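Local coordinates for protein 433aa long hypothetical phosphoribosylglycinamide formyl transferase (Pyrococcus horikoshii, PDB 2DWC) that is a hypothetical member of the ATP-grasp superfamily, of unassigned function, with a pocket that holds ADP, at residues 20-31 with 78-89. Residues are numbered along the deposited sequence; the frame is centred on the assembly and turned at random.
Sequences QKILLLGSGELG and VEREKPDAIIPE
Leu23 of strand 21-25 packs on Val78 and Pro83 where helix 71-81 runs into strand 85-88, its parallel partner in the Rossmann-like preATP-grasp domain. With CG anti to the backbone N (chi1 -179°), its CD2 meets Val78 CG2 at 3.7 Å, the two side chains crossing at about a right angle, while CB packs on Pro83 CB and CG. Farther along this face Leu25 CD1 touches Ile86 CG2 at 3.6 Å. On the other face Ile87 CD1 lies against Ile22 CB and CG2; Leu24 and Ile87 lie side by side, pointing the same way, CD2 of the first against CB and CG2 of the second. Four backbone bonds join the strands: Leu23 N to Ala85 O, Ile87 N to Leu23 O (N-H...O angle 175°), Leu25 N to Ile87 O and Glu89 N to Leu25 O. Strand 85-88 borders the four-stranded sheet, and 44-49 flanks 21-25 across from it. Past the strand end, Gly26, Gly28 and Gly31 fit a Rossmann-type GxGxxG turn. At the opposite end Lys21 NZ is gripped twice by Glu81, at 2.9 Å from the backbone O, in the carbonyl plane, and through a salt bridge to OE2, which Arg62 shares; Tyr64 binds OE1. Asp84 joins the strand start by two bonds: its N to Lys21 O, and its OD1, through the anti lone pair, to Lys21 N at 2.9 Å.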
loop_
_atom_site.group_PDB
_atom_site.type_symbol
_atom_site.label_atom_id
_atom_site.label_comp_id
_atom_site.label_asym_id
_atom_site.label_seq_id
_atom_site.Cartn_x
_atom_site.Cartn_y
_atom_site.Cartn_z
ATOM N N GLN B 20 -16.673 -9.844 -3.703
ATOM C CA GLN B 20 -16.768 -10.104 -2.266
ATOM C C GLN B 20 -16.850 -8.649 -1.721
ATOM O O GLN B 20 -16.424 -7.717 -2.399
ATOM C CB GLN B 20 -15.529 -10.757 -1.711
ATOM C CG GLN B 20 -15.712 -12.284 -1.738
ATOM C CD GLN B 20 -15.682 -12.769 -3.179
ATOM O OE1 GLN B 20 -14.805 -12.373 -3.927
ATOM N NE2 GLN B 20 -16.665 -13.579 -3.572
ATOM N N LYS B 21 -17.356 -8.468 -0.501
ATOM C CA LYS B 21 -17.550 -7.099 0.009
ATOM C C LYS B 21 -17.315 -7.040 1.525
ATOM O O LYS B 21 -17.754 -7.931 2.270
ATOM C CB LYS B 21 -19.017 -6.674 -0.271
ATOM C CG LYS B 21 -19.332 -5.212 0.156
ATOM C CD LYS B 21 -20.863 -4.989 0.063
ATOM C CE LYS B 21 -21.299 -5.077 -1.389
ATOM N NZ LYS B 21 -22.788 -4.881 -1.511
ATOM N N ILE B 22 -16.547 -6.052 1.963
ATOM C CA ILE B 22 -16.386 -5.878 3.410
ATOM C C ILE B 22 -17.094 -4.600 3.814
ATOM O O ILE B 22 -17.204 -3.681 3.005
ATOM C CB ILE B 22 -14.908 -5.765 3.827
ATOM C CG1 ILE B 22 -14.218 -4.562 3.131
ATOM C CG2 ILE B 22 -14.204 -7.118 3.508
ATOM C CD1 ILE B 22 -12.748 -4.381 3.625
ATOM N N LEU B 23 -17.577 -4.557 5.069
ATOM C CA LEU B 23 -18.279 -3.396 5.592
ATOM C C LEU B 23 -17.453 -2.939 6.803
ATOM O O LEU B 23 -17.373 -3.653 7.809
ATOM C CB LEU B 23 -19.715 -3.789 6.034
ATOM C CG LEU B 23 -20.518 -2.608 6.565
ATOM C CD1 LEU B 23 -20.784 -1.568 5.461
ATOM C CD2 LEU B 23 -21.843 -3.143 7.131
ATOM N N LEU B 24 -16.811 -1.779 6.655
ATOM C CA LEU B 24 -15.996 -1.222 7.741
ATOM C C LEU B 24 -16.869 -0.367 8.670
ATOM O O LEU B 24 -17.465 0.598 8.207
ATOM C CB LEU B 24 -14.887 -0.325 7.149
ATOM C CG LEU B 24 -13.908 -1.108 6.254
ATOM C CD1 LEU B 24 -12.941 -0.113 5.624
ATOM C CD2 LEU B 24 -13.077 -2.100 7.103
ATOM N N LEU B 25 -17.007 -0.746 9.945
ATOM C CA LEU B 25 -17.782 0.088 10.892
ATOM C C LEU B 25 -16.723 0.902 11.628
ATOM O O LEU B 25 -16.125 0.443 12.626
ATOM C CB LEU B 25 -18.620 -0.785 11.819
ATOM C CG LEU B 25 -19.643 -1.643 11.039
ATOM C CD1 LEU B 25 -20.554 -2.375 12.106
ATOM C CD2 LEU B 25 -20.556 -0.815 10.062
ATOM N N GLY B 26 -16.500 2.145 11.152
ATOM C CA GLY B 26 -15.403 2.948 11.682
ATOM C C GLY B 26 -14.466 3.098 10.507
ATOM O O GLY B 26 -13.968 2.098 9.959
ATOM N N SER B 27 -14.222 4.349 10.085
ATOM C CA SER B 27 -13.436 4.586 8.885
ATOM C C SER B 27 -12.209 5.433 9.130
ATOM O O SER B 27 -11.849 6.267 8.303
ATOM C CB SER B 27 -14.338 5.265 7.831
ATOM O OG SER B 27 -15.455 4.408 7.524
ATOM N N GLY B 28 -11.586 5.240 10.295
ATOM C CA GLY B 28 -10.347 5.970 10.591
ATOM C C GLY B 28 -9.133 5.411 9.829
ATOM O O GLY B 28 -9.273 4.641 8.869
ATOM N N GLU B 29 -7.929 5.793 10.282
ATOM C CA GLU B 29 -6.720 5.394 9.603
ATOM C C GLU B 29 -6.514 3.873 9.526
ATOM O O GLU B 29 -5.900 3.407 8.569
ATOM C CB GLU B 29 -5.507 6.067 10.261
ATOM C CG GLU B 29 -5.386 5.794 11.762
ATOM C CD GLU B 29 -5.990 6.894 12.679
ATOM O OE1 GLU B 29 -7.091 7.462 12.416
ATOM O OE2 GLU B 29 -5.343 7.152 13.713
ATOM N N LEU B 30 -6.977 3.137 10.535
ATOM C CA LEU B 30 -6.803 1.693 10.517
ATOM C C LEU B 30 -7.721 1.103 9.435
ATOM O O LEU B 30 -7.292 0.260 8.629
ATOM C CB LEU B 30 -7.130 1.130 11.919
ATOM C CG LEU B 30 -6.281 1.761 13.050
ATOM C CD1 LEU B 30 -6.455 0.844 14.271
ATOM C CD2 LEU B 30 -4.781 1.868 12.705
ATOM N N GLY B 31 -8.952 1.587 9.395
ATOM C CA GLY B 31 -9.872 1.122 8.365
ATOM C C GLY B 31 -9.383 1.511 6.973
ATOM O O GLY B 31 -9.595 0.799 5.982
ATOM N N VAL B 78 -26.481 -2.892 6.711
ATOM C CA VAL B 78 -26.198 -4.330 6.540
ATOM C C VAL B 78 -27.221 -4.995 5.609
ATOM O O VAL B 78 -26.845 -5.772 4.723
ATOM C CB VAL B 78 -26.159 -5.066 7.912
ATOM C CG1 VAL B 78 -26.110 -6.621 7.688
ATOM C CG2 VAL B 78 -24.915 -4.582 8.726
ATOM N N GLU B 79 -28.504 -4.660 5.743
ATOM C CA GLU B 79 -29.467 -5.272 4.860
ATOM C C GLU B 79 -29.272 -4.856 3.415
ATOM O O GLU B 79 -29.505 -5.637 2.477
ATOM C CB GLU B 79 -30.902 -4.948 5.292
ATOM C CG GLU B 79 -31.418 -5.845 6.355
ATOM C CD GLU B 79 -31.545 -7.310 5.854
ATOM O OE1 GLU B 79 -31.977 -7.532 4.696
ATOM O OE2 GLU B 79 -31.208 -8.214 6.640
ATOM N N ARG B 80 -28.887 -3.601 3.205
ATOM C CA ARG B 80 -28.650 -3.152 1.836
ATOM C C ARG B 80 -27.451 -3.816 1.184
ATOM O O ARG B 80 -27.496 -4.224 0.028
ATOM C CB ARG B 80 -28.422 -1.617 1.813
ATOM C CG ARG B 80 -29.727 -0.812 2.017
ATOM C CD ARG B 80 -29.443 0.677 2.037
ATOM N NE ARG B 80 -28.791 1.174 0.809
ATOM C CZ ARG B 80 -29.465 1.614 -0.259
ATOM N NH1 ARG B 80 -28.821 2.072 -1.327
ATOM N NH2 ARG B 80 -30.819 1.570 -0.279
ATOM N N GLU B 81 -26.372 -3.909 1.960
ATOM C CA GLU B 81 -25.088 -4.350 1.445
ATOM C C GLU B 81 -24.771 -5.855 1.500
ATOM O O GLU B 81 -23.987 -6.337 0.671
ATOM C CB GLU B 81 -23.994 -3.567 2.183
ATOM C CG GLU B 81 -24.033 -2.014 1.946
ATOM C CD GLU B 81 -23.803 -1.616 0.472
ATOM O OE1 GLU B 81 -24.242 -0.499 0.056
ATOM O OE2 GLU B 81 -23.203 -2.411 -0.267
ATOM N N LYS B 82 -25.328 -6.533 2.501
ATOM C CA LYS B 82 -25.122 -7.991 2.681
ATOM C C LYS B 82 -23.670 -8.328 2.462
ATOM O O LYS B 82 -23.298 -9.102 1.570
ATOM C CB LYS B 82 -26.029 -8.744 1.709
ATOM C CG LYS B 82 -27.480 -8.360 1.938
ATOM C CD LYS B 82 -28.458 -9.321 1.255
ATOM C CE LYS B 82 -29.861 -9.117 1.801
ATOM N NZ LYS B 82 -30.426 -7.867 1.256
ATOM N N PRO B 83 -22.802 -7.767 3.327
ATOM C CA PRO B 83 -21.365 -7.977 3.235
ATOM C C PRO B 83 -20.881 -9.383 3.634
ATOM O O PRO B 83 -21.584 -10.074 4.380
ATOM C CB PRO B 83 -20.822 -6.915 4.172
ATOM C CG PRO B 83 -21.784 -6.865 5.239
ATOM C CD PRO B 83 -23.153 -6.996 4.534
ATOM N N ASP B 84 -19.688 -9.774 3.125
ATOM C CA ASP B 84 -19.061 -11.060 3.527
ATOM C C ASP B 84 -18.415 -10.960 4.903
ATOM O O ASP B 84 -18.154 -11.992 5.553
ATOM C CB ASP B 84 -18.000 -11.447 2.479
ATOM C CG ASP B 84 -18.651 -11.759 1.141
ATOM O OD1 ASP B 84 -18.696 -10.882 0.259
ATOM O OD2 ASP B 84 -19.223 -12.870 0.990
ATOM N N ALA B 85 -18.073 -9.741 5.326
ATOM C CA ALA B 85 -17.519 -9.519 6.660
ATOM C C ALA B 85 -17.871 -8.144 7.128
ATOM O O ALA B 85 -17.794 -7.190 6.338
ATOM C CB ALA B 85 -15.970 -9.671 6.648
ATOM N N ILE B 86 -18.279 -8.053 8.398
ATOM C CA ILE B 86 -18.611 -6.775 9.080
ATOM C C ILE B 86 -17.424 -6.591 10.033
ATOM O O ILE B 86 -17.201 -7.403 10.925
ATOM C CB ILE B 86 -19.911 -6.937 9.850
ATOM C CG1 ILE B 86 -21.011 -7.188 8.842
ATOM C CG2 ILE B 86 -20.184 -5.659 10.721
ATOM C CD1 ILE B 86 -22.385 -7.434 9.513
ATOM N N ILE B 87 -16.661 -5.534 9.795
ATOM C CA ILE B 87 -15.404 -5.245 10.487
ATOM C C ILE B 87 -15.478 -4.020 11.365
ATOM O O ILE B 87 -15.341 -2.882 10.889
ATOM C CB ILE B 87 -14.295 -5.063 9.414
ATOM C CG1 ILE B 87 -14.255 -6.279 8.477
ATOM C CG2 ILE B 87 -12.939 -4.864 10.084
ATOM C CD1 ILE B 87 -13.194 -6.233 7.327
ATOM N N PRO B 88 -15.731 -4.221 12.656
ATOM C CA PRO B 88 -15.810 -3.089 13.596
ATOM C C PRO B 88 -14.405 -2.553 13.797
ATOM O O PRO B 88 -13.495 -3.321 14.088
ATOM C CB PRO B 88 -16.360 -3.714 14.886
ATOM C CG PRO B 88 -16.770 -5.092 14.559
ATOM C CD PRO B 88 -15.976 -5.519 13.325
ATOM N N GLU B 89 -14.214 -1.237 13.644
ATOM C CA GLU B 89 -12.898 -0.649 13.797
ATOM C C GLU B 89 -12.785 0.120 15.114
ATOM O O GLU B 89 -11.687 0.480 15.553
ATOM C CB GLU B 89 -12.634 0.257 12.607
ATOM C CG GLU B 89 -12.707 -0.523 11.304
ATOM C CD GLU B 89 -11.440 -1.327 11.076
ATOM O OE1 GLU B 89 -11.079 -2.218 11.912
ATOM O OE2 GLU B 89 -10.792 -1.052 10.055
HETATM O O HOH W 1 -18.428 -14.383 -1.205
#